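Local coordinates for protein insensitive (Drosophila melanogaster, PDB 4IX7) that represses transcription of neural-development genes and, through the BEN domain held in this chain, preferentially binds the palindromic DNA sequence 5'-CCAATTGG-3', at residues 33-38 with 93-98; 42-47 with 100-105. All blocks are in the same frame, centred on the assembly; numbering follows the deposited sequence.

Contact 1 of 2, residues 33-38 with 93-98; sequences KLLVTI and NAITTK. With nucleotides of chain A.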
ATOM      1  N   LYS C  33      -0.081 -16.693  -7.016  1.00 13.29           N
ATOM      2  CA  LYS C  33      -0.255 -18.061  -7.496  1.00 16.99           C
ATOM      3  C   LYS C  33      -1.706 -18.503  -7.391  1.00 14.10           C
ATOM      4  O   LYS C  33      -2.246 -19.108  -8.319  1.00 15.91           O
ATOM      5  CB  LYS C  33       0.653 -19.042  -6.753  1.00 17.48           C
ATOM      6  CG  LYS C  33       0.569 -20.474  -7.279  1.00 20.82           C
ATOM      7  CD  LYS C  33       0.883 -20.540  -8.774  1.00 20.52           C
ATOM      8  CE  LYS C  33       1.188 -21.970  -9.215  1.00 32.64           C
ATOM      9  NZ  LYS C  33       1.502 -22.081 -10.672  1.00 43.84           N
ATOM     10  N   LEU C  34      -2.341 -18.198  -6.264  1.00 14.13           N
ATOM     11  CA  LEU C  34      -3.747 -18.559  -6.108  1.00 13.51           C
ATOM     12  C   LEU C  34      -4.578 -17.846  -7.168  1.00 13.53           C
ATOM     13  O   LEU C  34      -5.459 -18.450  -7.777  1.00 13.79           O
ATOM     14  CB  LEU C  34      -4.248 -18.218  -4.700  1.00 13.73           C
ATOM     15  CG  LEU C  34      -3.657 -19.061  -3.563  1.00 14.26           C
ATOM     16  CD1 LEU C  34      -4.018 -18.471  -2.208  1.00 18.58           C
ATOM     17  CD2 LEU C  34      -4.167 -20.492  -3.668  1.00 17.35           C
ATOM     18  N   LEU C  35      -4.308 -16.561  -7.388  1.00 12.59           N
ATOM     19  CA  LEU C  35      -5.073 -15.799  -8.375  1.00 13.37           C
ATOM     20  C   LEU C  35      -5.027 -16.386  -9.779  1.00 13.65           C
ATOM     21  O   LEU C  35      -6.061 -16.485 -10.434  1.00 13.12           O
ATOM     22  CB  LEU C  35      -4.606 -14.345  -8.423  1.00 13.29           C
ATOM     23  CG  LEU C  35      -5.038 -13.453  -7.260  1.00 13.27           C
ATOM     24  CD1 LEU C  35      -4.262 -12.149  -7.340  1.00 12.86           C
ATOM     25  CD2 LEU C  35      -6.550 -13.182  -7.237  1.00 13.68           C
ATOM     26  N   VAL C  36      -3.846 -16.771 -10.253  1.00 13.88           N
ATOM     27  CA  VAL C  36      -3.747 -17.290 -11.615  1.00 13.99           C
ATOM     28  C   VAL C  36      -4.235 -18.726 -11.723  1.00 14.22           C
ATOM     29  O   VAL C  36      -4.387 -19.250 -12.826  1.00 17.43           O
ATOM     30  CB  VAL C  36      -2.325 -17.160 -12.196  1.00 15.00           C
ATOM     31  CG1 VAL C  36      -1.939 -15.683 -12.263  1.00 15.53           C
ATOM     32  CG2 VAL C  36      -1.321 -17.989 -11.383  1.00 15.44           C
ATOM     33  N   THR C  37      -4.465 -19.361 -10.576  1.00 14.71           N
ATOM     34  CA  THR C  37      -5.047 -20.700 -10.557  1.00 13.13           C
ATOM     35  C   THR C  37      -6.572 -20.629 -10.590  1.00 13.59           C
ATOM     36  O   THR C  37      -7.235 -21.454 -11.229  1.00 18.01           O
ATOM     37  CB  THR C  37      -4.579 -21.494  -9.311  1.00 17.08           C
ATOM     38  OG1 THR C  37      -3.146 -21.547  -9.296  1.00 17.72           O
ATOM     39  CG2 THR C  37      -5.109 -22.930  -9.360  1.00 16.93           C
ATOM     40  N   ILE C  38      -7.121 -19.604  -9.946  1.00 13.51           N
ATOM     41  CA  ILE C  38      -8.559 -19.492  -9.712  1.00 13.44           C
ATOM     42  C   ILE C  38      -9.260 -18.661 -10.794  1.00 17.45           C
ATOM     43  O   ILE C  38     -10.422 -18.923 -11.139  1.00 18.88           O
ATOM     44  CB  ILE C  38      -8.813 -18.897  -8.309  1.00 15.30           C
ATOM     45  CG1 ILE C  38      -8.432 -19.922  -7.236  1.00 14.36           C
ATOM     46  CG2 ILE C  38     -10.250 -18.429  -8.139  1.00 16.88           C
ATOM     47  CD1 ILE C  38      -8.177 -19.297  -5.877  1.00 14.75           C
ATOM     48  N   ASN C  93      -3.808  -5.827  -1.141  1.00 17.05           N
ATOM     49  CA  ASN C  93      -2.856  -5.043  -1.918  0.60 17.08           C
ATOM     50  C   ASN C  93      -2.159  -5.893  -2.968  1.00 15.12           C
ATOM     51  O   ASN C  93      -1.939  -5.448  -4.097  1.00 14.67           O
ATOM     52  CB  ASN C  93      -1.824  -4.346  -1.038  0.60 17.97           C
ATOM     53  CG  ASN C  93      -0.841  -3.545  -1.850  0.60 18.68           C
ATOM     54  OD1 ASN C  93       0.344  -3.881  -1.921  0.60 26.48           O
ATOM     55  ND2 ASN C  93      -1.333  -2.494  -2.509  0.60 21.94           N
ATOM     56  N   ALA C  94      -1.838  -7.132  -2.614  1.00 13.26           N
ATOM     57  CA  ALA C  94      -1.247  -8.032  -3.592  1.00 14.41           C
ATOM     58  C   ALA C  94      -2.199  -8.321  -4.750  1.00 14.30           C
ATOM     59  O   ALA C  94      -1.764  -8.405  -5.900  1.00 15.85           O
ATOM     60  CB  ALA C  94      -0.793  -9.323  -2.923  1.00 14.60           C
ATOM     61  N   ILE C  95      -3.493  -8.470  -4.460  1.00 12.00           N
ATOM     62  CA  ILE C  95      -4.475  -8.693  -5.518  1.00 13.12           C
ATOM     63  C   ILE C  95      -4.578  -7.472  -6.435  1.00 12.14           C
ATOM     64  O   ILE C  95      -4.578  -7.603  -7.667  1.00 13.96           O
ATOM     65  CB  ILE C  95      -5.866  -9.030  -4.947  1.00 12.25           C
ATOM     66  CG1 ILE C  95      -5.779 -10.255  -4.033  1.00 12.79           C
ATOM     67  CG2 ILE C  95      -6.832  -9.305  -6.093  1.00 13.26           C
ATOM     68  CD1 ILE C  95      -7.064 -10.538  -3.252  1.00 15.48           C
ATOM     69  N   THR C  96      -4.637  -6.279  -5.844  1.00 13.61           N
ATOM     70  CA  THR C  96      -4.681  -5.048  -6.639  1.00 13.00           C
ATOM     71  C   THR C  96      -3.506  -4.981  -7.608  1.00 13.52           C
ATOM     72  O   THR C  96      -3.666  -4.660  -8.789  1.00 13.65           O
ATOM     73  CB  THR C  96      -4.666  -3.791  -5.719  1.00 12.48           C
ATOM     74  OG1 THR C  96      -5.863  -3.755  -4.919  1.00 14.36           O
ATOM     75  CG2 THR C  96      -4.544  -2.519  -6.539  1.00 15.61           C
ATOM     76  N   THR C  97      -2.323  -5.300  -7.106  1.00 13.63           N
ATOM     77  CA  THR C  97      -1.123  -5.223  -7.917  1.00 12.56           C
ATOM     78  C   THR C  97      -1.158  -6.256  -9.034  1.00 13.57           C
ATOM     79  O   THR C  97      -0.852  -5.948 -10.178  1.00 13.17           O
ATOM     80  CB  THR C  97       0.136  -5.431  -7.064  1.00 13.71           C
ATOM     81  OG1 THR C  97       0.126  -4.513  -5.955  1.00 14.95           O
ATOM     82  CG2 THR C  97       1.383  -5.184  -7.917  1.00 13.45           C
ATOM     83  N   LYS C  98      -1.567  -7.477  -8.711  1.00 11.52           N
ATOM     84  CA  LYS C  98      -1.609  -8.529  -9.721  1.00 13.97           C
ATOM     85  C   LYS C  98      -2.610  -8.198 -10.837  1.00 12.60           C
ATOM     86  O   LYS C  98      -2.338  -8.442 -12.024  1.00 13.93           O
ATOM     87  CB  LYS C  98      -1.928  -9.880  -9.078  1.00 13.20           C
ATOM     88  CG  LYS C  98      -2.081 -11.038 -10.072  1.00 14.95           C
ATOM     89  CD  LYS C  98      -0.860 -11.149 -10.983  1.00 14.67           C
ATOM     90  CE  LYS C  98      -0.842 -12.475 -11.716  1.00 18.92           C
ATOM     91  NZ  LYS C  98       0.296 -12.586 -12.693  1.00 18.27           N
TER
ATOM     92  P    DA A   7      -9.060  -1.441  -6.098  1.00 14.16           P
ATOM     93  OP1  DA A   7     -10.347  -2.119  -6.385  1.00 15.04           O
ATOM     94  OP2  DA A   7      -7.802  -2.212  -5.966  1.00 15.55           O
ATOM     95  O5'  DA A   7      -8.786  -0.362  -7.216  1.00 13.24           O
ATOM     96  C5'  DA A   7      -9.869   0.460  -7.626  1.00 13.31           C
ATOM     97  C4'  DA A   7      -9.410   1.324  -8.781  1.00 15.50           C
ATOM     98  O4'  DA A   7      -8.562   2.383  -8.253  1.00 15.80           O
ATOM     99  C3'  DA A   7      -8.604   0.627  -9.874  1.00 18.01           C
ATOM    100  O3'  DA A   7      -8.903   1.261 -11.122  1.00 19.05           O
ATOM    101  C2'  DA A   7      -7.147   0.884  -9.471  1.00 14.55           C
ATOM    102  C1'  DA A   7      -7.254   2.247  -8.782  1.00 14.37           C
ATOM    103  N9   DA A   7      -6.313   2.448  -7.674  1.00 16.94           N
ATOM    104  C8   DA A   7      -5.940   1.534  -6.718  1.00 17.55           C
ATOM    105  N7   DA A   7      -5.064   2.004  -5.856  1.00 14.81           N
ATOM    106  C5   DA A   7      -4.857   3.320  -6.265  1.00 12.88           C
ATOM    107  C6   DA A   7      -4.036   4.356  -5.777  1.00 14.55           C
ATOM    108  N6   DA A   7      -3.236   4.235  -4.699  1.00 14.82           N
ATOM    109  N1   DA A   7      -4.072   5.536  -6.431  1.00 16.96           N
ATOM    110  C2   DA A   7      -4.862   5.674  -7.509  1.00 20.16           C
ATOM    111  N3   DA A   7      -5.678   4.769  -8.063  1.00 17.87           N
ATOM    112  C4   DA A   7      -5.612   3.599  -7.396  1.00 15.77           C
TER
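Leu35 meets Ile95 and Lys98 where helix 27-38 of the mostly helical BEN domain packs behind helix 88-112, whose far side lies on the DNA. The short axes run 10.8 Å apart at 57°, so side chains, not backbones, fill the interface. The apolar part centres on Leu35 CD1. CD1 lies 4.0 Å from CG2 of Ile95, and the two side chains cross at about a right angle. It is also 3.7 Å from CG of Lys98, where the Leu35 and Lys98 side chains run past each other in opposite directions. Ile76 of helix 70-84 also touches Leu35.

The aliphatic part of Lys98 does a second job. With CG anti to the backbone N (chi1 176°) and the chain bent at chi2, it passes across Val36, bringing CE to a tight 3.4 Å from CG1 of Val36. Beyond this pinch NZ forms a salt bridge with OE2 of Glu102 and a long, weak ion pair with a DNA phosphate.

The polar part faces the DNA. Thr97 OG1 bonds back to Asn93 O within the helix, while Thr96, directed away from helix 27-38, donates from OG1 to phosphate oxygen OP2 of DA7 of chain A, 2.7 Å away.

Contact 2 of 2, residues 42-47 with 100-105; sequences ETLATH and ADENKM. With nucleotides of chain B; nucleotides of chain A.
Ala45 and Leu44 of helix 41-46 rest on Glu102 and Asn103 of helix 88-112, the long helix by which the BEN domain reads the DNA bases. The segment axes cross at 104° and only 7.1 Å apart, a closeness that the small Ala45 permits: its CB lies 3.3 Å from the backbone O of Glu102. On Glu102, CB packs beside CB of Leu44, CG lies 3.8 Å from that same Leu44 CB and also touches CD1, and the bend at chi2 (-67°) then turns the carboxylate away from segment 42-47, and OE2 forms salt bridges with Lys98 and Arg41. Next to it, Asn103 ND2 donates a bond of 2.8 Å to Ala45 O, nearly straight at an N-H...O angle of 173°. That oxygen lies in the amide plane of Asn103, and the N-H meets it nearly along the C=O axis near the end of the helix.

The other side of helix 88-112 faces bases. Asp101 OD1 accepts a bond from N4 of DC4 of chain B, its carboxylate lies against methyl C7 of DT3 of chain B, and OD2 pairs with Arg32. Replacing Asp101 with an alanine would probably leave the cytosine amino group without this acceptor and Arg32 without its carboxylate mate. Lys104, extended beyond CG, brings CE to 3.6 Å from N7 of DG10 of chain A; its NZ bonds O6 of another guanine and also donates to O6 of DG10 of chain A at 2.7 Å.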
ATOM      1  N   GLU C  42      -7.446 -13.036 -18.389  1.00 17.77           N
ATOM      2  CA  GLU C  42      -8.334 -12.013 -18.943  1.00 21.35           C
ATOM      3  C   GLU C  42      -9.237 -11.415 -17.865  1.00 18.87           C
ATOM      4  O   GLU C  42      -9.463 -10.208 -17.844  1.00 18.74           O
ATOM      5  CB  GLU C  42      -9.170 -12.563 -20.100  1.00 22.06           C
ATOM      6  CG  GLU C  42      -9.902 -11.490 -20.913  1.00 23.07           C
ATOM      7  CD  GLU C  42     -11.340 -11.251 -20.463  1.00 44.10           C
ATOM      8  OE1 GLU C  42     -11.972 -10.298 -20.976  1.00 51.33           O
ATOM      9  OE2 GLU C  42     -11.846 -12.009 -19.603  1.00 48.16           O
ATOM     10  N   THR C  43      -9.745 -12.262 -16.974  1.00 16.45           N
ATOM     11  CA  THR C  43     -10.546 -11.790 -15.848  1.00 14.85           C
ATOM     12  C   THR C  43      -9.734 -10.859 -14.941  1.00 13.80           C
ATOM     13  O   THR C  43     -10.209  -9.788 -14.547  1.00 15.08           O
ATOM     14  CB  THR C  43     -11.090 -12.977 -15.027  1.00 18.86           C
ATOM     15  OG1 THR C  43     -11.924 -13.791 -15.864  1.00 21.08           O
ATOM     16  CG2 THR C  43     -11.903 -12.483 -13.862  1.00 14.96           C
ATOM     17  N   LEU C  44      -8.508 -11.271 -14.616  1.00 14.47           N
ATOM     18  CA  LEU C  44      -7.638 -10.457 -13.778  1.00 14.36           C
ATOM     19  C   LEU C  44      -7.322  -9.123 -14.444  1.00 14.26           C
ATOM     20  O   LEU C  44      -7.183  -8.096 -13.774  1.00 17.02           O
ATOM     21  CB  LEU C  44      -6.331 -11.203 -13.488  1.00 15.06           C
ATOM     22  CG  LEU C  44      -6.495 -12.502 -12.695  1.00 14.78           C
ATOM     23  CD1 LEU C  44      -5.141 -13.195 -12.551  1.00 15.81           C
ATOM     24  CD2 LEU C  44      -7.087 -12.218 -11.324  1.00 14.89           C
ATOM     25  N   ALA C  45      -7.209  -9.145 -15.769  1.00 15.41           N
ATOM     26  CA  ALA C  45      -6.808  -7.945 -16.492  1.00 16.56           C
ATOM     27  C   ALA C  45      -7.948  -6.936 -16.626  1.00 21.53           C
ATOM     28  O   ALA C  45      -7.710  -5.747 -16.842  1.00 22.86           O
ATOM     29  CB  ALA C  45      -6.282  -8.317 -17.853  1.00 16.04           C
ATOM     30  N   THR C  46      -9.181  -7.406 -16.487  1.00 16.17           N
ATOM     31  CA  THR C  46     -10.351  -6.550 -16.719  1.00 14.05           C
ATOM     32  C   THR C  46     -11.174  -6.259 -15.475  1.00 15.85           C
ATOM     33  O   THR C  46     -12.155  -5.519 -15.549  1.00 17.50           O
ATOM     34  CB  THR C  46     -11.301  -7.184 -17.753  1.00 16.74           C
ATOM     35  OG1 THR C  46     -11.706  -8.490 -17.307  1.00 16.82           O
ATOM     36  CG2 THR C  46     -10.619  -7.292 -19.101  1.00 18.66           C
ATOM     37  N   HIS C  47     -10.793  -6.844 -14.342  1.00 14.07           N
ATOM     38  CA  HIS C  47     -11.516  -6.663 -13.089  1.00 14.48           C
ATOM     39  C   HIS C  47     -10.607  -6.028 -12.050  1.00 14.03           C
ATOM     40  O   HIS C  47      -9.395  -5.928 -12.252  1.00 16.24           O
ATOM     41  CB  HIS C  47     -12.034  -8.004 -12.564  1.00 13.97           C
ATOM     42  CG  HIS C  47     -13.181  -8.555 -13.353  1.00 13.48           C
ATOM     43  ND1 HIS C  47     -13.094  -8.853 -14.700  1.00 17.41           N
ATOM     44  CD2 HIS C  47     -14.450  -8.854 -12.984  1.00 17.49           C
ATOM     45  CE1 HIS C  47     -14.259  -9.320 -15.118  1.00 19.55           C
ATOM     46  NE2 HIS C  47     -15.098  -9.329 -14.101  1.00 17.85           N
ATOM     47  N   ALA C 100      -3.451  -5.205 -11.781  1.00 12.96           N
ATOM     48  CA  ALA C 100      -2.809  -4.152 -12.569  1.00 14.35           C
ATOM     49  C   ALA C 100      -1.732  -4.726 -13.485  1.00 13.65           C
ATOM     50  O   ALA C 100      -1.598  -4.303 -14.630  1.00 15.20           O
ATOM     51  CB  ALA C 100      -2.227  -3.087 -11.651  1.00 13.53           C
ATOM     52  N   ASP C 101      -0.986  -5.709 -12.987  1.00 13.38           N
ATOM     53  CA  ASP C 101       0.048  -6.372 -13.787  1.00 14.04           C
ATOM     54  C   ASP C 101      -0.556  -7.090 -15.006  1.00 14.09           C
ATOM     55  O   ASP C 101      -0.027  -7.007 -16.125  1.00 14.59           O
ATOM     56  CB  ASP C 101       0.836  -7.375 -12.936  1.00 13.89           C
ATOM     57  CG  ASP C 101       1.700  -6.707 -11.866  1.00 18.03           C
ATOM     58  OD1 ASP C 101       1.996  -5.498 -11.982  1.00 16.96           O
ATOM     59  OD2 ASP C 101       2.118  -7.408 -10.917  1.00 17.92           O
ATOM     60  N   GLU C 102      -1.673  -7.777 -14.796  1.00 15.43           N
ATOM     61  CA  GLU C 102      -2.324  -8.507 -15.885  1.00 14.93           C
ATOM     62  C   GLU C 102      -2.953  -7.555 -16.890  1.00 15.17           C
ATOM     63  O   GLU C 102      -2.977  -7.825 -18.092  1.00 16.86           O
ATOM     64  CB  GLU C 102      -3.357  -9.495 -15.343  1.00 16.72           C
ATOM     65  CG  GLU C 102      -2.737 -10.643 -14.566  1.00 16.84           C
ATOM     66  CD  GLU C 102      -1.896 -11.582 -15.431  1.00 21.71           C
ATOM     67  OE1 GLU C 102      -1.992 -11.549 -16.685  1.00 21.50           O
ATOM     68  OE2 GLU C 102      -1.128 -12.375 -14.849  1.00 26.20           O
ATOM     69  N   ASN C 103      -3.461  -6.434 -16.399  1.00 16.92           N
ATOM     70  CA  ASN C 103      -3.994  -5.413 -17.286  1.00 15.19           C
ATOM     71  C   ASN C 103      -2.905  -4.881 -18.212  1.00 15.97           C
ATOM     72  O   ASN C 103      -3.150  -4.666 -19.393  1.00 18.55           O
ATOM     73  CB  ASN C 103      -4.620  -4.279 -16.481  1.00 14.74           C
ATOM     74  CG  ASN C 103      -5.200  -3.193 -17.357  1.00 17.23           C
ATOM     75  OD1 ASN C 103      -4.525  -2.215 -17.676  1.00 25.25           O
ATOM     76  ND2 ASN C 103      -6.461  -3.357 -17.749  1.00 21.09           N
ATOM     77  N   LYS C 104      -1.706  -4.674 -17.677  1.00 14.93           N
ATOM     78  CA  LYS C 104      -0.603  -4.162 -18.489  1.00 17.31           C
ATOM     79  C   LYS C 104      -0.265  -5.139 -19.593  1.00 23.81           C
ATOM     80  O   LYS C 104      -0.011  -4.759 -20.743  1.00 22.42           O
ATOM     81  CB  LYS C 104       0.626  -3.906 -17.626  1.00 20.54           C
ATOM     82  CG  LYS C 104       0.530  -2.634 -16.813  1.00 18.47           C
ATOM     83  CD  LYS C 104       1.555  -2.623 -15.700  1.00 18.12           C
ATOM     84  CE  LYS C 104       1.437  -1.339 -14.903  1.00 21.13           C
ATOM     85  NZ  LYS C 104       2.385  -1.330 -13.758  1.00 20.63           N
HETATM   86  N   MSE C 105      -0.280  -6.409 -19.234  1.00 19.53           N
HETATM   87  CA  MSE C 105      -0.000  -7.448 -20.210  1.00 21.88           C
HETATM   88  C   MSE C 105      -1.087  -7.542 -21.290  1.00 26.64           C
HETATM   89  O   MSE C 105      -0.772  -7.729 -22.468  1.00 22.86           O
HETATM   90  CB  MSE C 105       0.244  -8.764 -19.482  1.00 22.86           C
HETATM   91  CG  MSE C 105       1.461  -8.667 -18.599  1.00 27.53           C
HETATM   92 SE   MSE C 105       3.032  -8.611 -19.738  0.36 28.70          SE
HETATM   93  CE  MSE C 105       2.617 -10.388 -20.417  1.00 11.33           C
TER
ATOM     94  P    DT B   3       4.912 -13.154 -11.069  1.00 23.99           P
ATOM     95  OP1  DT B   3       5.120 -14.427 -10.340  1.00 27.93           O
ATOM     96  OP2  DT B   3       3.571 -12.676 -11.432  1.00 21.35           O
ATOM     97  O5'  DT B   3       5.596 -11.986 -10.208  1.00 19.30           O
ATOM     98  C5'  DT B   3       6.885 -12.225  -9.709  1.00 19.08           C
ATOM     99  C4'  DT B   3       7.366 -10.967  -9.022  1.00 16.01           C
ATOM    100  O4'  DT B   3       7.562  -9.944 -10.027  1.00 16.43           O
ATOM    101  C3'  DT B   3       6.394 -10.379  -8.004  1.00 17.54           C
ATOM    102  O3'  DT B   3       7.059 -10.349  -6.734  1.00 16.53           O
ATOM    103  C2'  DT B   3       6.061  -8.997  -8.561  1.00 14.54           C
ATOM    104  C1'  DT B   3       7.264  -8.691  -9.431  1.00 14.38           C
ATOM    105  N1   DT B   3       7.028  -7.739 -10.540  1.00 14.60           N
ATOM    106  C2   DT B   3       7.917  -6.690 -10.711  1.00 15.34           C
ATOM    107  O2   DT B   3       8.872  -6.493  -9.971  1.00 17.43           O
ATOM    108  N3   DT B   3       7.629  -5.873 -11.774  1.00 14.82           N
ATOM    109  C4   DT B   3       6.598  -6.018 -12.680  1.00 13.96           C
ATOM    110  O4   DT B   3       6.436  -5.228 -13.605  1.00 15.33           O
ATOM    111  C5   DT B   3       5.722  -7.139 -12.451  1.00 14.66           C
ATOM    112  C7   DT B   3       4.559  -7.388 -13.365  1.00 17.82           C
ATOM    113  C6   DT B   3       5.982  -7.947 -11.418  1.00 13.74           C
ATOM    114  P    DC B   4       6.296  -9.823  -5.428  1.00 17.92           P
ATOM    115  OP1  DC B   4       6.911 -10.469  -4.243  1.00 20.27           O
ATOM    116  OP2  DC B   4       4.839  -9.923  -5.669  1.00 19.68           O
ATOM    117  O5'  DC B   4       6.622  -8.269  -5.417  1.00 16.74           O
ATOM    118  C5'  DC B   4       7.982  -7.875  -5.301  1.00 16.97           C
ATOM    119  C4'  DC B   4       8.070  -6.384  -5.530  1.00 17.87           C
ATOM    120  O4'  DC B   4       7.640  -6.078  -6.873  1.00 17.12           O
ATOM    121  C3'  DC B   4       7.139  -5.556  -4.649  1.00 18.19           C
ATOM    122  O3'  DC B   4       7.974  -4.990  -3.653  1.00 17.93           O
ATOM    123  C2'  DC B   4       6.530  -4.504  -5.580  1.00 18.45           C
ATOM    124  C1'  DC B   4       7.285  -4.711  -6.880  1.00 17.10           C
ATOM    125  N1   DC B   4       6.472  -4.511  -8.108  1.00 15.06           N
ATOM    126  C2   DC B   4       6.794  -3.468  -8.983  1.00 14.03           C
ATOM    127  O2   DC B   4       7.750  -2.741  -8.701  1.00 15.61           O
ATOM    128  N3   DC B   4       6.051  -3.289 -10.097  1.00 12.62           N
ATOM    129  C4   DC B   4       5.018  -4.104 -10.357  1.00 13.62           C
ATOM    130  N4   DC B   4       4.304  -3.894 -11.477  1.00 14.96           N
ATOM    131  C5   DC B   4       4.662  -5.164  -9.464  1.00 15.56           C
ATOM    132  C6   DC B   4       5.408  -5.330  -8.363  1.00 14.29           C
TER
ATOM    133  P    DG A  10       1.914   4.762 -18.276  1.00 20.54           P
ATOM    134  OP1  DG A  10       1.859   5.692 -19.436  1.00 25.53           O
ATOM    135  OP2  DG A  10       1.571   3.340 -18.479  1.00 20.63           O
ATOM    136  O5'  DG A  10       3.358   4.821 -17.637  1.00 16.92           O
ATOM    137  C5'  DG A  10       3.908   6.090 -17.339  1.00 18.49           C
ATOM    138  C4'  DG A  10       5.347   5.924 -16.907  1.00 21.08           C
ATOM    139  O4'  DG A  10       5.437   5.187 -15.656  1.00 19.89           O
ATOM    140  C3'  DG A  10       6.233   5.161 -17.881  1.00 20.14           C
ATOM    141  O3'  DG A  10       7.509   5.764 -17.775  1.00 25.07           O
ATOM    142  C2'  DG A  10       6.205   3.730 -17.344  1.00 18.95           C
ATOM    143  C1'  DG A  10       6.064   3.930 -15.843  1.00 18.70           C
ATOM    144  N9   DG A  10       5.177   2.998 -15.151  1.00 16.59           N
ATOM    145  C8   DG A  10       4.062   2.363 -15.640  1.00 18.61           C
ATOM    146  N7   DG A  10       3.453   1.624 -14.749  1.00 19.13           N
ATOM    147  C5   DG A  10       4.196   1.811 -13.587  1.00 14.19           C
ATOM    148  C6   DG A  10       4.034   1.266 -12.290  1.00 15.99           C
ATOM    149  O6   DG A  10       3.147   0.486 -11.899  1.00 15.94           O
ATOM    150  N1   DG A  10       5.006   1.699 -11.404  1.00 15.59           N
ATOM    151  C2   DG A  10       6.032   2.558 -11.721  1.00 17.40           C
ATOM    152  N2   DG A  10       6.891   2.865 -10.736  1.00 20.67           N
ATOM    153  N3   DG A  10       6.203   3.075 -12.934  1.00 17.68           N
ATOM    154  C4   DG A  10       5.254   2.664 -13.812  1.00 14.29           C
TER

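After strands 4-6 and 13-15 and helix 16-19, the chain runs through helix 27-38 and, after a short turn, helix 41-46; it then passes through the 47-48 and 66-67 strands and helix 70-84 before entering helix 88-112. Contact 1 closes a loop of 54 residues and contact 2 one of 52. Their segments alternate along the chain, so the two closures cross instead of nesting. Both contacts fall on helix 88-112, their centres about 10 Å apart. The contacts also touch directly: Leu44 CD1 packs on Val36 CG1. Together they tie helices 27-38 and 41-46 to the DNA-reading helix.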